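Local structure of aspartate aminotransferase (Plasmodium falciparum, 3K7Y) at residues 180-183 with 189-192; 159-164 with 193-198; 150-155 with 185-190; 215-220 with 226-231. The protein probably catalyses the pyridoxal-phosphate-dependent transfer of the amino group of L-aspartate to 2-oxoglutarate, yielding oxaloacetate and L-glutamate. All blocks are in the same frame, centred on the assembly; numbering follows the deposited sequence.

The four contacts cluster round the loops after strands 145-153, 176-179 and 209-214. Interactions 1, 3 and 4 are buried, whereas interaction 2 lies further out and stands away from the cofactor. The loop between strand 176-179 and helix 193-206 is common ground: interaction 1 folds it back on itself, and interaction 3, which shares V189 and N190 with interaction 1, sets it against strand 145-153. Interaction 2 takes up the helix that follows. Chemistry changes with place: one backbone bond and crossed isoleucines in interaction 1, stacked tyrosines in interaction 2, sulfur and methyl packing on a phenylalanine in interaction 3, and a carboxylate gripping backbone amides in interaction 4. Interactions 3 and 4 both reach PLP O3.

Interaction 1: residues 180-183 with 189-192; sequences QISC and VNIE
I181 and I191 lay their side chains across one another at about a right angle: CD1 of I191 meets CG2 of I181 at 4.0 Å and also reaches back over the backbone of I181. I191 sends CG1 out beside its own backbone N (chi1 -62°), and the extended chain beyond it carries CD1 to 3.8 Å from I181 CA. Branched, apolar isoleucines suit these two buried positions, since they fill space and make no polar demand of their own. The backbone supplies the polar link: I191 N donates to I181 O at 3.1 Å in a nearly straight bond (166°), approaching from a direction tilted out of the carbonyl plane. Next to it, N190 turns CB inward, where it lies 3.5 Å from S182 CA and also rests on I181 O. The loop is thereby folded back on itself, with a lone backbone bond at the crossing. Q180, at the start of the bend, lines the cofactor pocket and touches Y132. The whole turn bridges strand 176-179 and helix 193-206; I191 is packed upon by F196 of that helix, while V189 leans on D158 and I159 of the edge strand 158-159.

Interaction 2: residues 159-164 with 193-198; sequences INYDLF and EKYFDE
The rings of Y161 and Y195 lie face upon face in an offset stack, their planes only 8° from parallel and their centroids 3.9 Å apart, joining helix 161-170 to helix 193-206 in the large, cofactor-binding domain of the fold-type I PLP-dependent enzymes. Y161 is covered on both faces: CG2 of I159 sits over the centre of one, and Y195 CE2 lies over the centre of the opposite one. On the face of Y195 the offset appears as Y161 CD1 displaced toward the rim, with Y161 CD1 and Y195 CD2 3.4 Å apart. The two side chains cross at about a right angle. CB of Y161 also lies over the face, in a CH-pi contact 3.9 Å from the centroid of the Y195 ring. Each tyrosine carries CG beside its backbone N (chi1 -63° and -64°), which directs each ring at the other segment. Tyrosine suits the place because its broad face can stack while the hydroxyl at its far end remains able to bond: Y161 OH receives a weak bond from E192 N. Elsewhere on the second helix, D197 forms a salt bridge with K233. The first helix is held at its start by N160, a classic N-cap residue, whose short amide can fold back to the first turn; its ND2 is bonded to D153 OD2. Its OD1 accepts from L163 N at 3.0 Å, the donor standing above the plane of the side-chain carbonyl.

Interaction 3: residues 150-155 with 185-190; sequences NFFDYN and NPCSVN. With PLP (pyridoxal-5'-phosphate), chain B.
F152, near the end of strand 145-153, receives C187 and V189 from the loop that follows strand 176-179, and with C187 it makes a cysteine sulfur-aromatic contact. The segment 185-190 starts at the cofactor with N185, which extends its amide, CG anti to the backbone N (chi1 -178°), and ND2 donates to PLP O3 at 2.9 Å. The other end of the amide, OD1, is held by R380 NH1, which fixes the rotation of the group and suits asparagine, with its donor and acceptor side by side. P186 follows through a cis peptide bond, a sharp bend for which proline is well suited. The chain then turns toward the strand, and C187 points SG at the F152 ring, 3.6 Å from CD1 and 4.1 Å from the ring centroid. The approach is oblique, and the sulfur also lies close to F152 CB. S188 faces the other way; its OG donates to P186 O at 2.8 Å, tying down the turn. The same F152 ring also meets that of F357. V189, a compact beta-branched residue suited to a buried position, directs only one methyl at the phenylalanine: CG2 lies in the plane of the ring, at its edge, 3.9 Å from F152 CE1.

Interaction 4: residues 215-220 with 226-231; sequences AYQGFG and EDVLLI. With PLP (pyridoxal-5'-phosphate), chain B.
The backbones come nearest at Q217 and D227, CA atoms 5.9 Å apart, where loop 215-220 turns its amides toward the D227 carboxylate, helped by the positive phi of G218 (105°), a conformation readily adopted by glycine. D227 carries CG beside its own backbone N (chi1 -73°), which brings the carboxylate to those amides. Its OD2 accepts from G218 N at 2.6 Å through the anti lone pair, the one away from OD1. It accepts again from G220 N at 3.2 Å, this time on the syn side and out of the carboxylate plane. Two amides thus grip one buried oxygen, an environment that would probably stabilise the ionised carboxylate. Glycine also suits position 220, where the backbone passes close to D227 OD1. Q217 lays its amide beside V228, with NE2 3.3 Å from CB, though that nitrogen is hydrogen-bonded to L84 O. Upstream, the loop serves the cofactor: A215 puts CB over a face of the pyridine ring, 3.7 Å from PLP C3, and Y216 OH shares a hydrogen bond of 2.8 Å with PLP O3. F219 packs on L317 and I321 of helix 304-335, while helix 229-235 settles through L230 and I231 on F212 of strand 209-214, with L230 also touching F196 and I200 of helix 193-206.

Interaction 1: residues 180-183 with 189-192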
# COMPACT_ATOMS: atom_id res chain seq x y z
N GLN A 180 -12.53 16.99 -10.61
CA GLN A 180 -12.00 16.31 -11.78
C GLN A 180 -12.20 17.29 -12.91
O GLN A 180 -13.34 17.55 -13.33
CB GLN A 180 -12.77 15.03 -12.08
CG GLN A 180 -12.75 13.99 -11.01
CD GLN A 180 -13.39 12.71 -11.49
OE1 GLN A 180 -14.42 12.28 -10.97
NE2 GLN A 180 -12.78 12.08 -12.50
N ILE A 181 -11.10 17.85 -13.39
CA ILE A 181 -11.15 18.93 -14.36
C ILE A 181 -11.06 18.42 -15.79
O ILE A 181 -11.35 19.16 -16.73
CB ILE A 181 -10.00 19.88 -14.15
CG1 ILE A 181 -8.67 19.15 -14.32
CG2 ILE A 181 -10.12 20.50 -12.77
CD1 ILE A 181 -7.50 20.01 -14.10
N SER A 182 -10.64 17.17 -15.95
CA SER A 182 -10.41 16.59 -17.26
C SER A 182 -10.67 15.10 -17.18
O SER A 182 -10.52 14.51 -16.12
CB SER A 182 -8.97 16.88 -17.70
OG SER A 182 -8.71 16.37 -19.00
N CYS A 183 -11.08 14.52 -18.30
CA CYS A 183 -11.39 13.09 -18.41
C CYS A 183 -12.34 12.54 -17.35
O CYS A 183 -12.23 11.38 -16.94
CB CYS A 183 -10.11 12.27 -18.45
SG CYS A 183 -9.11 12.73 -19.85
N VAL A 189 -16.46 14.53 -19.44
CA VAL A 189 -16.63 15.91 -19.90
C VAL A 189 -15.60 16.77 -19.18
O VAL A 189 -15.61 16.82 -17.96
CB VAL A 189 -18.07 16.42 -19.56
CG1 VAL A 189 -18.26 17.84 -19.96
CG2 VAL A 189 -19.15 15.56 -20.22
N ASN A 190 -14.70 17.43 -19.92
CA ASN A 190 -13.69 18.33 -19.29
C ASN A 190 -14.10 19.81 -19.27
O ASN A 190 -14.89 20.24 -20.11
CB ASN A 190 -12.25 18.14 -19.86
CG ASN A 190 -12.21 17.45 -21.23
OD1 ASN A 190 -13.07 16.64 -21.57
ND2 ASN A 190 -11.18 17.76 -22.02
N ILE A 191 -13.58 20.56 -18.30
CA ILE A 191 -13.89 22.00 -18.14
C ILE A 191 -13.21 22.86 -19.22
O ILE A 191 -11.99 22.91 -19.28
CB ILE A 191 -13.45 22.51 -16.73
CG1 ILE A 191 -14.20 21.77 -15.62
CG2 ILE A 191 -13.65 24.03 -16.59
CD1 ILE A 191 -13.56 21.85 -14.26
N GLU A 192 -14.00 23.54 -20.06
CA GLU A 192 -13.46 24.41 -21.13
C GLU A 192 -12.69 25.63 -20.58
O GLU A 192 -13.09 26.22 -19.57
CB GLU A 192 -14.60 24.90 -22.03
CG GLU A 192 -15.51 23.81 -22.58
CD GLU A 192 -16.83 24.36 -23.12
OE1 GLU A 192 -17.30 25.42 -22.64
OE2 GLU A 192 -17.41 23.72 -24.03

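Interaction 2: residues 159-164 with 193-198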
# COMPACT_ATOMS: atom_id res chain seq x y z
N ILE A 159 -21.53 20.01 -19.10
CA ILE A 159 -21.52 20.66 -17.79
C ILE A 159 -22.53 21.81 -17.80
O ILE A 159 -22.70 22.48 -18.81
CB ILE A 159 -20.13 21.20 -17.42
CG1 ILE A 159 -19.14 20.06 -17.32
CG2 ILE A 159 -20.16 21.96 -16.12
CD1 ILE A 159 -17.76 20.46 -17.70
N ASN A 160 -23.21 22.00 -16.68
CA ASN A 160 -24.08 23.13 -16.51
C ASN A 160 -23.26 24.17 -15.77
O ASN A 160 -23.27 24.21 -14.53
CB ASN A 160 -25.29 22.71 -15.70
CG ASN A 160 -26.32 23.78 -15.58
OD1 ASN A 160 -26.02 24.96 -15.33
ND2 ASN A 160 -27.58 23.38 -15.74
N TYR A 161 -22.52 24.99 -16.51
CA TYR A 161 -21.54 25.91 -15.92
C TYR A 161 -22.22 27.00 -15.10
O TYR A 161 -21.56 27.69 -14.33
CB TYR A 161 -20.65 26.54 -16.98
CG TYR A 161 -19.78 25.58 -17.77
CD1 TYR A 161 -18.44 25.37 -17.42
CD2 TYR A 161 -20.28 24.91 -18.89
CE1 TYR A 161 -17.63 24.49 -18.15
CE2 TYR A 161 -19.49 24.03 -19.63
CZ TYR A 161 -18.16 23.83 -19.25
OH TYR A 161 -17.38 22.95 -19.99
N ASP A 162 -23.53 27.16 -15.27
CA ASP A 162 -24.28 28.21 -14.59
C ASP A 162 -24.53 27.80 -13.16
O ASP A 162 -24.22 28.56 -12.24
CB ASP A 162 -25.62 28.47 -15.30
CG ASP A 162 -25.45 28.80 -16.79
OD1 ASP A 162 -24.64 28.14 -17.49
OD2 ASP A 162 -26.15 29.73 -17.27
N LEU A 163 -25.09 26.60 -12.99
CA LEU A 163 -25.38 26.03 -11.67
C LEU A 163 -24.13 25.52 -10.95
O LEU A 163 -24.08 25.51 -9.72
CB LEU A 163 -26.41 24.91 -11.79
CG LEU A 163 -27.83 25.28 -12.21
CD1 LEU A 163 -28.57 24.05 -12.68
CD2 LEU A 163 -28.60 25.95 -11.08
N PHE A 164 -23.12 25.10 -11.70
CA PHE A 164 -21.86 24.68 -11.09
C PHE A 164 -21.17 25.83 -10.31
O PHE A 164 -20.76 25.65 -9.15
CB PHE A 164 -20.94 24.05 -12.15
CG PHE A 164 -19.49 23.90 -11.72
CD1 PHE A 164 -19.15 23.37 -10.48
CD2 PHE A 164 -18.47 24.28 -12.58
CE1 PHE A 164 -17.80 23.23 -10.10
CE2 PHE A 164 -17.12 24.15 -12.21
CZ PHE A 164 -16.79 23.63 -10.96
N GLU A 193 -11.61 26.03 -21.25
CA GLU A 193 -10.83 27.17 -20.75
C GLU A 193 -11.67 28.43 -20.64
O GLU A 193 -11.36 29.30 -19.82
CB GLU A 193 -9.61 27.50 -21.63
CG GLU A 193 -8.91 26.32 -22.26
CD GLU A 193 -7.69 26.74 -23.06
OE1 GLU A 193 -7.26 27.92 -22.97
OE2 GLU A 193 -7.16 25.87 -23.79
N LYS A 194 -12.72 28.54 -21.47
CA LYS A 194 -13.63 29.69 -21.42
C LYS A 194 -13.92 30.11 -19.97
O LYS A 194 -14.07 31.30 -19.68
CB LYS A 194 -14.96 29.40 -22.13
CG LYS A 194 -14.86 28.65 -23.44
CD LYS A 194 -16.22 28.56 -24.12
CE LYS A 194 -16.08 27.98 -25.53
NZ LYS A 194 -17.39 27.83 -26.21
N TYR A 195 -13.96 29.11 -19.07
CA TYR A 195 -14.42 29.30 -17.69
C TYR A 195 -13.36 29.30 -16.58
O TYR A 195 -13.66 29.72 -15.45
CB TYR A 195 -15.46 28.24 -17.36
CG TYR A 195 -16.70 28.35 -18.17
CD1 TYR A 195 -17.75 29.16 -17.77
CD2 TYR A 195 -16.83 27.63 -19.37
CE1 TYR A 195 -18.92 29.25 -18.53
CE2 TYR A 195 -17.98 27.71 -20.14
CZ TYR A 195 -19.02 28.52 -19.72
OH TYR A 195 -20.16 28.61 -20.49
N PHE A 196 -12.14 28.85 -16.87
CA PHE A 196 -11.08 28.84 -15.86
C PHE A 196 -11.08 30.15 -15.07
O PHE A 196 -11.27 30.14 -13.86
CB PHE A 196 -9.70 28.59 -16.47
CG PHE A 196 -9.53 27.25 -17.14
CD1 PHE A 196 -8.40 26.98 -17.90
CD2 PHE A 196 -10.50 26.25 -17.02
CE1 PHE A 196 -8.22 25.75 -18.51
CE2 PHE A 196 -10.32 25.02 -17.64
CZ PHE A 196 -9.18 24.77 -18.39
N ASP A 197 -10.89 31.28 -15.75
CA ASP A 197 -10.66 32.56 -15.08
C ASP A 197 -11.75 32.93 -14.08
O ASP A 197 -11.46 33.49 -13.02
CB ASP A 197 -10.51 33.71 -16.09
CG ASP A 197 -9.60 33.36 -17.25
OD1 ASP A 197 -10.02 32.56 -18.13
OD2 ASP A 197 -8.47 33.90 -17.27
N GLU A 198 -13.00 32.62 -14.41
CA GLU A 198 -14.07 32.96 -13.49
C GLU A 198 -13.84 32.20 -12.18
O GLU A 198 -13.80 32.80 -11.10
CB GLU A 198 -15.44 32.66 -14.09
CG GLU A 198 -16.56 33.52 -13.52
CD GLU A 198 -17.92 33.23 -14.15
OE1 GLU A 198 -18.94 33.28 -13.42
OE2 GLU A 198 -17.98 32.95 -15.37

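Interaction 3: residues 150-155 with 185-190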
# COMPACT_ATOMS: atom_id res chain seq x y z
N ASN A 150 -23.81 20.80 -7.98
CA ASN A 150 -24.34 20.68 -9.35
C ASN A 150 -23.21 20.62 -10.33
O ASN A 150 -22.22 21.32 -10.17
CB ASN A 150 -25.14 21.92 -9.74
CG ASN A 150 -26.45 22.03 -9.02
OD1 ASN A 150 -27.40 21.29 -9.30
ND2 ASN A 150 -26.54 22.99 -8.11
N PHE A 151 -23.35 19.83 -11.38
CA PHE A 151 -22.30 19.78 -12.37
C PHE A 151 -22.79 19.39 -13.75
O PHE A 151 -23.14 20.24 -14.56
CB PHE A 151 -21.18 18.85 -11.91
CG PHE A 151 -19.92 18.99 -12.69
CD1 PHE A 151 -19.11 20.09 -12.50
CD2 PHE A 151 -19.53 18.01 -13.59
CE1 PHE A 151 -17.93 20.23 -13.21
CE2 PHE A 151 -18.36 18.14 -14.31
CZ PHE A 151 -17.55 19.26 -14.13
N PHE A 152 -22.79 18.09 -14.01
CA PHE A 152 -23.17 17.56 -15.29
C PHE A 152 -24.65 17.83 -15.52
O PHE A 152 -25.46 17.68 -14.59
CB PHE A 152 -22.90 16.07 -15.24
CG PHE A 152 -23.23 15.36 -16.49
CD1 PHE A 152 -22.39 15.43 -17.57
CD2 PHE A 152 -24.36 14.59 -16.57
CE1 PHE A 152 -22.68 14.76 -18.74
CE2 PHE A 152 -24.66 13.91 -17.72
CZ PHE A 152 -23.82 14.00 -18.82
N ASP A 153 -25.00 18.27 -16.73
CA ASP A 153 -26.41 18.52 -17.07
C ASP A 153 -26.98 17.30 -17.77
O ASP A 153 -26.50 16.90 -18.83
CB ASP A 153 -26.62 19.77 -17.91
CG ASP A 153 -28.10 20.07 -18.14
OD1 ASP A 153 -28.75 19.35 -18.93
OD2 ASP A 153 -28.62 21.01 -17.50
N TYR A 154 -28.00 16.72 -17.16
CA TYR A 154 -28.41 15.39 -17.54
C TYR A 154 -29.20 15.38 -18.82
O TYR A 154 -29.19 14.38 -19.54
CB TYR A 154 -29.15 14.69 -16.39
CG TYR A 154 -28.24 13.84 -15.52
CD1 TYR A 154 -28.09 12.48 -15.76
CD2 TYR A 154 -27.51 14.39 -14.47
CE1 TYR A 154 -27.26 11.69 -14.98
CE2 TYR A 154 -26.67 13.60 -13.67
CZ TYR A 154 -26.55 12.25 -13.94
OH TYR A 154 -25.73 11.45 -13.17
N ASN A 155 -29.85 16.50 -19.14
CA ASN A 155 -30.62 16.58 -20.37
C ASN A 155 -29.86 17.20 -21.54
O ASN A 155 -30.00 16.73 -22.66
CB ASN A 155 -31.99 17.21 -20.16
CG ASN A 155 -33.03 16.16 -19.80
OD1 ASN A 155 -33.06 15.65 -18.68
ND2 ASN A 155 -33.87 15.83 -20.76
N ASN A 185 -14.60 11.04 -14.63
CA ASN A 185 -15.12 9.70 -14.39
C ASN A 185 -16.30 9.74 -13.42
O ASN A 185 -16.12 10.03 -12.24
CB ASN A 185 -14.00 8.82 -13.83
CG ASN A 185 -14.44 7.39 -13.58
OD1 ASN A 185 -15.63 7.10 -13.47
ND2 ASN A 185 -13.48 6.49 -13.49
N PRO A 186 -17.52 9.42 -13.90
CA PRO A 186 -17.91 8.89 -15.22
C PRO A 186 -18.22 9.85 -16.39
O PRO A 186 -18.09 9.43 -17.54
CB PRO A 186 -19.17 8.09 -14.91
CG PRO A 186 -19.79 8.84 -13.78
CD PRO A 186 -18.66 9.41 -12.96
N CYS A 187 -18.63 11.10 -16.13
CA CYS A 187 -19.09 12.04 -17.21
C CYS A 187 -18.29 12.10 -18.51
O CYS A 187 -18.88 12.21 -19.57
CB CYS A 187 -19.24 13.46 -16.67
SG CYS A 187 -20.39 13.48 -15.32
N SER A 188 -16.97 12.07 -18.42
CA SER A 188 -16.11 12.14 -19.60
C SER A 188 -16.20 13.52 -20.25
O SER A 188 -16.03 13.65 -21.45
CB SER A 188 -16.50 11.06 -20.61
OG SER A 188 -16.85 9.85 -19.97
N VAL A 189 -16.46 14.53 -19.44
CA VAL A 189 -16.63 15.91 -19.90
C VAL A 189 -15.60 16.77 -19.18
O VAL A 189 -15.61 16.82 -17.96
CB VAL A 189 -18.07 16.42 -19.56
CG1 VAL A 189 -18.26 17.84 -19.96
CG2 VAL A 189 -19.15 15.56 -20.22
N ASN A 190 -14.70 17.43 -19.92
CA ASN A 190 -13.69 18.33 -19.29
C ASN A 190 -14.10 19.81 -19.27
O ASN A 190 -14.89 20.24 -20.11
CB ASN A 190 -12.25 18.14 -19.86
CG ASN A 190 -12.21 17.45 -21.23
OD1 ASN A 190 -13.07 16.64 -21.57
ND2 ASN A 190 -11.18 17.76 -22.02
N1 PLP B . -9.53 8.87 -9.46
C2 PLP B . -10.26 8.60 -10.59
C2A PLP B . -11.17 9.65 -11.11
C3 PLP B . -10.12 7.38 -11.23
O3 PLP B . -10.83 7.12 -12.37
C4 PLP B . -9.25 6.42 -10.71
C4A PLP B . -9.03 5.17 -11.51
O4A PLP B . -8.09 5.13 -12.31
C5 PLP B . -8.50 6.69 -9.55
C6 PLP B . -8.66 7.93 -8.93
C5A PLP B . -7.53 5.70 -8.88
O4P PLP B . -6.57 5.09 -9.72
P PLP B . -5.62 3.90 -9.16
O1P PLP B . -4.31 3.86 -9.89
O2P PLP B . -6.27 2.57 -9.43
O3P PLP B . -5.39 4.16 -7.69

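Interaction 4: residues 215-220 with 226-231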
# COMPACT_ATOMS: atom_id res chain seq x y z
N ALA A 215 -6.31 11.34 -12.75
CA ALA A 215 -6.06 9.96 -13.12
C ALA A 215 -5.66 9.73 -14.57
O ALA A 215 -5.12 8.67 -14.90
CB ALA A 215 -7.24 9.13 -12.78
N TYR A 216 -5.93 10.71 -15.44
CA TYR A 216 -5.69 10.52 -16.88
C TYR A 216 -5.06 11.73 -17.59
O TYR A 216 -5.66 12.29 -18.51
CB TYR A 216 -6.99 10.17 -17.61
CG TYR A 216 -7.87 9.18 -16.91
CD1 TYR A 216 -7.69 7.82 -17.08
CD2 TYR A 216 -8.92 9.61 -16.10
CE1 TYR A 216 -8.51 6.91 -16.44
CE2 TYR A 216 -9.74 8.71 -15.45
CZ TYR A 216 -9.53 7.35 -15.63
OH TYR A 216 -10.32 6.43 -14.99
N GLN A 217 -3.86 12.14 -17.18
CA GLN A 217 -3.17 13.17 -17.94
C GLN A 217 -2.91 12.59 -19.32
O GLN A 217 -2.27 11.54 -19.44
CB GLN A 217 -1.85 13.59 -17.29
CG GLN A 217 -1.87 14.94 -16.60
CD GLN A 217 -0.49 15.60 -16.56
OE1 GLN A 217 0.51 14.96 -16.30
NE2 GLN A 217 -0.44 16.90 -16.82
N GLY A 218 -3.44 13.24 -20.35
CA GLY A 218 -3.12 12.86 -21.73
C GLY A 218 -4.20 12.11 -22.50
O GLY A 218 -3.94 11.59 -23.59
N PHE A 219 -5.40 12.07 -21.92
CA PHE A 219 -6.54 11.41 -22.56
C PHE A 219 -7.62 12.38 -23.04
O PHE A 219 -8.41 12.06 -23.92
CB PHE A 219 -7.11 10.35 -21.63
CG PHE A 219 -6.24 9.14 -21.49
CD1 PHE A 219 -6.24 8.15 -22.46
CD2 PHE A 219 -5.41 9.00 -20.39
CE1 PHE A 219 -5.43 7.02 -22.34
CE2 PHE A 219 -4.59 7.86 -20.25
CZ PHE A 219 -4.61 6.88 -21.23
N GLY A 220 -7.64 13.57 -22.46
CA GLY A 220 -8.63 14.57 -22.82
C GLY A 220 -8.25 15.32 -24.08
O GLY A 220 -9.11 15.79 -24.82
N GLU A 226 -2.08 20.21 -21.81
CA GLU A 226 -3.42 20.81 -21.92
C GLU A 226 -4.30 20.36 -20.75
O GLU A 226 -4.79 21.20 -19.99
CB GLU A 226 -4.11 20.45 -23.26
CG GLU A 226 -3.90 21.41 -24.44
CD GLU A 226 -5.01 21.30 -25.52
OE1 GLU A 226 -6.13 21.79 -25.23
OE2 GLU A 226 -4.77 20.76 -26.64
N ASP A 227 -4.44 19.04 -20.58
CA ASP A 227 -5.32 18.42 -19.58
C ASP A 227 -5.20 18.97 -18.17
O ASP A 227 -6.11 18.82 -17.36
CB ASP A 227 -5.05 16.92 -19.53
CG ASP A 227 -5.59 16.18 -20.73
OD1 ASP A 227 -6.40 16.77 -21.49
OD2 ASP A 227 -5.22 15.01 -20.93
N VAL A 228 -4.08 19.63 -17.90
CA VAL A 228 -3.76 20.09 -16.57
C VAL A 228 -3.62 21.63 -16.52
O VAL A 228 -2.97 22.18 -15.63
CB VAL A 228 -2.49 19.35 -16.06
CG1 VAL A 228 -1.22 20.19 -16.22
CG2 VAL A 228 -2.67 18.88 -14.65
N LEU A 229 -4.27 22.32 -17.46
CA LEU A 229 -4.14 23.78 -17.55
C LEU A 229 -4.66 24.51 -16.33
O LEU A 229 -3.99 25.41 -15.81
CB LEU A 229 -4.78 24.35 -18.83
CG LEU A 229 -4.71 25.87 -19.05
CD1 LEU A 229 -3.31 26.45 -18.88
CD2 LEU A 229 -5.27 26.24 -20.41
N LEU A 230 -5.85 24.14 -15.87
CA LEU A 230 -6.46 24.86 -14.77
C LEU A 230 -5.48 24.93 -13.62
O LEU A 230 -5.37 25.97 -12.96
CB LEU A 230 -7.73 24.17 -14.30
CG LEU A 230 -8.87 25.06 -13.82
CD1 LEU A 230 -9.64 24.30 -12.76
CD2 LEU A 230 -8.46 26.44 -13.29
N ILE A 231 -4.77 23.83 -13.40
CA ILE A 231 -3.81 23.75 -12.31
C ILE A 231 -2.73 24.79 -12.52
O ILE A 231 -2.38 25.53 -11.60
CB ILE A 231 -3.21 22.33 -12.18
CG1 ILE A 231 -4.28 21.37 -11.68
CG2 ILE A 231 -2.02 22.33 -11.22
CD1 ILE A 231 -3.87 19.92 -11.68
N1 PLP B . -9.53 8.87 -9.46
C2 PLP B . -10.26 8.60 -10.59
C2A PLP B . -11.17 9.65 -11.11
C3 PLP B . -10.12 7.38 -11.23
O3 PLP B . -10.83 7.12 -12.37
C4 PLP B . -9.25 6.42 -10.71
C4A PLP B . -9.03 5.17 -11.51
O4A PLP B . -8.09 5.13 -12.31
C5 PLP B . -8.50 6.69 -9.55
C6 PLP B . -8.66 7.93 -8.93
C5A PLP B . -7.53 5.70 -8.88
O4P PLP B . -6.57 5.09 -9.72
P PLP B . -5.62 3.90 -9.16
O1P PLP B . -4.31 3.86 -9.89
O2P PLP B . -6.27 2.57 -9.43
O3P PLP B . -5.39 4.16 -7.69